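Local structure of nuclear hormone receptor HR38 (Drosophila melanogaster, 1PDU) at residues L129-I132 against M133-S136; S212-G215 against L216-I219. The protein is an orphan nuclear receptor that mediates an atypical ecdysteroid signalling pathway, and is represented here by its ligand-binding domain. One frame throughout, in Å; residues are numbered along the deposited sequence.

Contact 1: residues L129-I132 against M133-S136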
loop_
_atom_site.group_PDB
_atom_site.type_symbol
_atom_site.label_atom_id
_atom_site.label_comp_id
_atom_site.label_asym_id
_atom_site.label_seq_id
_atom_site.Cartn_x
_atom_site.Cartn_y
_atom_site.Cartn_z
ATOM N N LEU A 129 -6.686 -2.022 12.607
ATOM C CA LEU A 129 -5.351 -1.439 12.708
ATOM C C LEU A 129 -4.384 -2.422 13.369
ATOM O O LEU A 129 -3.254 -2.599 12.905
ATOM C CB LEU A 129 -5.438 -0.172 13.549
ATOM C CG LEU A 129 -4.109 0.566 13.645
ATOM C CD1 LEU A 129 -3.615 1.069 12.287
ATOM C CD2 LEU A 129 -4.196 1.795 14.550
ATOM N N ASN A 130 -4.829 -3.052 14.453
ATOM C CA ASN A 130 -4.004 -4.025 15.157
ATOM C C ASN A 130 -3.577 -5.132 14.209
ATOM O O ASN A 130 -2.457 -5.619 14.288
ATOM C CB ASN A 130 -4.766 -4.612 16.347
ATOM C CG ASN A 130 -4.687 -3.726 17.568
ATOM O OD1 ASN A 130 -3.677 -3.076 17.815
ATOM N ND2 ASN A 130 -5.766 -3.691 18.342
ATOM N N ASP A 131 -4.469 -5.533 13.313
ATOM C CA ASP A 131 -4.129 -6.570 12.352
ATOM C C ASP A 131 -3.088 -6.028 11.368
ATOM O O ASP A 131 -2.225 -6.769 10.893
ATOM C CB ASP A 131 -5.387 -7.034 11.621
ATOM C CG ASP A 131 -6.320 -7.821 12.526
ATOM O OD1 ASP A 131 -5.933 -8.931 12.970
ATOM O OD2 ASP A 131 -7.432 -7.331 12.807
ATOM N N ILE A 132 -3.165 -4.733 11.071
ATOM C CA ILE A 132 -2.206 -4.110 10.172
ATOM C C ILE A 132 -0.834 -4.109 10.850
ATOM O O ILE A 132 0.178 -4.465 10.234
ATOM C CB ILE A 132 -2.618 -2.664 9.834
ATOM C CG1 ILE A 132 -3.961 -2.681 9.091
ATOM C CG2 ILE A 132 -1.532 -1.985 8.988
ATOM C CD1 ILE A 132 -4.487 -1.323 8.719
ATOM N N MET A 133 -0.805 -3.728 12.126
ATOM C CA MET A 133 0.445 -3.706 12.876
ATOM C C MET A 133 1.023 -5.118 12.962
ATOM O O MET A 133 2.241 -5.316 12.917
ATOM C CB MET A 133 0.220 -3.124 14.271
ATOM C CG MET A 133 -0.043 -1.626 14.243
ATOM S SD MET A 133 1.191 -0.795 13.208
ATOM C CE MET A 133 0.720 0.782 13.374
ATOM N N GLU A 134 0.142 -6.099 13.065
ATOM C CA GLU A 134 0.557 -7.492 13.115
ATOM C C GLU A 134 1.245 -7.863 11.792
ATOM O O GLU A 134 2.260 -8.562 11.777
ATOM C CB GLU A 134 -0.677 -8.364 13.349
ATOM C CG GLU A 134 -0.422 -9.842 13.519
ATOM C CD GLU A 134 -1.491 -10.489 14.385
ATOM O OE1 GLU A 134 -1.595 -11.733 14.377
ATOM O OE2 GLU A 134 -2.221 -9.750 15.086
ATOM N N PHE A 135 0.689 -7.390 10.681
ATOM C CA PHE A 135 1.274 -7.655 9.368
ATOM C C PHE A 135 2.621 -6.926 9.279
ATOM O O PHE A 135 3.586 -7.428 8.715
ATOM C CB PHE A 135 0.329 -7.150 8.281
ATOM C CG PHE A 135 0.823 -7.377 6.881
ATOM C CD1 PHE A 135 0.950 -8.663 6.369
ATOM C CD2 PHE A 135 1.147 -6.299 6.066
ATOM C CE1 PHE A 135 1.390 -8.869 5.066
ATOM C CE2 PHE A 135 1.585 -6.498 4.768
ATOM C CZ PHE A 135 1.707 -7.786 4.269
ATOM N N SER A 136 2.667 -5.734 9.854
ATOM C CA SER A 136 3.869 -4.918 9.878
ATOM C C SER A 136 5.033 -5.694 10.500
ATOM O O SER A 136 6.106 -5.808 9.900
ATOM C CB SER A 136 3.600 -3.640 10.681
ATOM O OG SER A 136 4.758 -2.829 10.800
#

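Contact 2: residues S212-G215 against L216-I219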
loop_
_atom_site.group_PDB
_atom_site.type_symbol
_atom_site.label_atom_id
_atom_site.label_comp_id
_atom_site.label_asym_id
_atom_site.label_seq_id
_atom_site.Cartn_x
_atom_site.Cartn_y
_atom_site.Cartn_z
ATOM N N SER A 212 -6.383 -6.630 3.629
ATOM C CA SER A 212 -7.119 -5.623 2.880
ATOM C C SER A 212 -8.639 -5.850 2.870
ATOM O O SER A 212 -9.417 -4.910 3.016
ATOM C CB SER A 212 -6.576 -5.586 1.448
ATOM O OG SER A 212 -7.526 -5.045 0.554
ATOM N N VAL A 213 -9.058 -7.098 2.695
ATOM C CA VAL A 213 -10.477 -7.444 2.685
ATOM C C VAL A 213 -11.125 -6.996 3.995
ATOM O O VAL A 213 -12.261 -6.507 4.030
ATOM C CB VAL A 213 -10.654 -8.973 2.516
ATOM C CG1 VAL A 213 -12.099 -9.375 2.738
ATOM C CG2 VAL A 213 -10.205 -9.384 1.123
ATOM N N GLN A 214 -10.379 -7.169 5.075
ATOM C CA GLN A 214 -10.830 -6.793 6.399
ATOM C C GLN A 214 -11.003 -5.269 6.461
ATOM O O GLN A 214 -11.814 -4.744 7.231
ATOM C CB GLN A 214 -9.788 -7.258 7.401
ATOM C CG GLN A 214 -10.265 -7.376 8.795
ATOM C CD GLN A 214 -9.146 -7.801 9.708
ATOM O OE1 GLN A 214 -8.383 -8.729 9.390
ATOM N NE2 GLN A 214 -9.034 -7.133 10.855
ATOM N N GLY A 215 -10.225 -4.564 5.644
ATOM C CA GLY A 215 -10.316 -3.119 5.603
ATOM C C GLY A 215 -11.607 -2.688 4.935
ATOM O O GLY A 215 -12.259 -1.742 5.381
ATOM N N LEU A 216 -11.973 -3.377 3.860
ATOM C CA LEU A 216 -13.201 -3.067 3.146
ATOM C C LEU A 216 -14.392 -3.178 4.085
ATOM O O LEU A 216 -15.323 -2.378 4.017
ATOM C CB LEU A 216 -13.410 -4.034 1.986
ATOM C CG LEU A 216 -12.477 -3.849 0.809
ATOM C CD1 LEU A 216 -12.765 -4.937 -0.218
ATOM C CD2 LEU A 216 -12.667 -2.440 0.230
ATOM N N GLN A 217 -14.355 -4.187 4.951
ATOM C CA GLN A 217 -15.427 -4.407 5.911
ATOM C C GLN A 217 -15.565 -3.187 6.794
ATOM O O GLN A 217 -16.669 -2.685 7.015
ATOM C CB GLN A 217 -15.127 -5.637 6.768
ATOM C CG GLN A 217 -15.445 -6.966 6.087
ATOM C CD GLN A 217 -14.553 -8.105 6.562
ATOM O OE1 GLN A 217 -14.202 -8.192 7.744
ATOM N NE2 GLN A 217 -14.189 -8.991 5.642
ATOM N N ARG A 218 -14.434 -2.692 7.283
ATOM C CA ARG A 218 -14.472 -1.537 8.159
ATOM C C ARG A 218 -14.882 -0.290 7.395
ATOM O O ARG A 218 -15.625 0.541 7.904
ATOM C CB ARG A 218 -13.116 -1.321 8.833
ATOM C CG ARG A 218 -13.230 -0.731 10.239
ATOM C CD ARG A 218 -14.032 0.548 10.244
ATOM N NE ARG A 218 -13.940 1.298 11.492
ATOM C CZ ARG A 218 -14.518 0.949 12.637
ATOM N NH1 ARG A 218 -15.247 -0.162 12.725
ATOM N NH2 ARG A 218 -14.392 1.741 13.692
ATOM N N ILE A 219 -14.405 -0.152 6.171
ATOM C CA ILE A 219 -14.766 1.018 5.390
ATOM C C ILE A 219 -16.242 0.925 5.010
ATOM O O ILE A 219 -16.943 1.933 4.950
ATOM C CB ILE A 219 -13.887 1.130 4.132
ATOM C CG1 ILE A 219 -12.417 1.263 4.560
ATOM C CG2 ILE A 219 -14.320 2.324 3.297
ATOM C CD1 ILE A 219 -11.411 1.237 3.418
HETATM O O HOH W 1 -13.267 -5.911 9.516
#

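Contact 1: residues L129-I132 against M133-S136
Leu129 and Met133 face each other one turn apart on helix 128-142 of the mostly helical nuclear receptor ligand-binding domain, and they mark its packed side. The CD1 methyl of Leu129 stands 4.5 Å from CE of Met133. Met133 sets CG anti to its own carbonyl carbon (chi1 -71°), which places CG 3.6 Å from O of Leu129; the bend at the next bond then turns the sulfur off the helix and directs CE to the Leu129 side. O of Leu129 also accepts the amide of Met133, N to O 2.8 Å, with an N-H...O angle of 161°. Both side chains reach Leu108 of strand 107-109 as well.

Ile132 and Phe135 carry the packing round to other neighbours: Ile132 meets Val94 and Phe125, while the Phe135 ring leads away from the preceding turn to lie among Leu95, Leu208 and Leu211. The hydroxyl of Ser136, also buried, is bonded to the carbonyl of Ala98.

Asn130 and Glu134 belong to the looser, solvent-facing side. Glu134 extends beyond CG and brings OE2 to 4.4 Å from OD1 of Asp131, two like charges that probably disfavour each other at this range. The other carboxylate oxygen of Asp131 has its partner in Gln214 of helix 204-225, and ND2 of Asn130 is bonded to Glu127. Beneath these polar ends the backbone remains regular, with N of Glu134 bonded to O of Asn130 at 2.9 Å.

Contact 2: residues S212-G215 against L216-I219
Gln217 lies back over the preceding turn of its helix, its amide overlapping Val213 and Gln214. With CG anti to its own carbonyl carbon (chi1 -80°) and the chain extended beyond it, the side chain runs toward the start of the helix. NE2 thereby comes 3.6 Å from CG1 of Val213, the two side chains crossing at a slant. OE1 takes the other flank, 4.2 Å from CG of Gln214, and the amide planes of the two glutamines differ by only 19°. A water ties the side chain of Gln217 to the backbone, donating to the main-chain O of Gln214 (2.9 Å) and to OE1 of Gln217 (3.0 Å). The carbonyl of Gln214 is thus served twice, since it also accepts a weak bond from N of Arg218. NE2 of Gln214 is turned to Asp131 on helix 128-142, and NE of Arg218 is bonded to the carbonyl of Ser124 on helix 118-125.

The apolar flank is formed by Leu216 and Ile219. Ile219 places CG1 only 3.1 Å from O of Gly215, the same oxygen that accepts its amide, N to O 2.8 Å with an N-H...O angle of 159°. Leu216 rests CB 3.4 Å from O of Val213. Beyond the helix, both side chains reach Leu90, Met237 and Phe238, and Ile219 also touches Phe52 and Leu56. Ser212 lies against Leu90 and Glu91 on the side toward helix 78-100.

With Ser212, Gly215 and Ile219 buried, Leu216 at their border, and Val213 and Gln217 on the solvent side, this is a two-sided segment of helix 204-225, the long helix near the C-terminal end of the nuclear receptor ligand-binding domain.

In the fold
Contacts 1 and 2 are successive turns of two different helices, 128-142 and 204-225; the centres of the two contacts lie about 13 Å apart. They meet directly through Asp131 and Gln214, where OD2 of Asp131 and NE2 of Gln214 are an unusually short 2.5 Å apart in a probable hydrogen bond. Contact 1 is the more buried, with an apolar side against strand 107-109 and helix 118-125. Contact 2 is only partly buried, and its glutamines and a bridging water give it a more polar outer face. Helix 78-100 is shared: contact 1 touches it through Val94, Leu95 and Ala98, contact 2 through Leu90 and Glu91, joining both helices to the same core element.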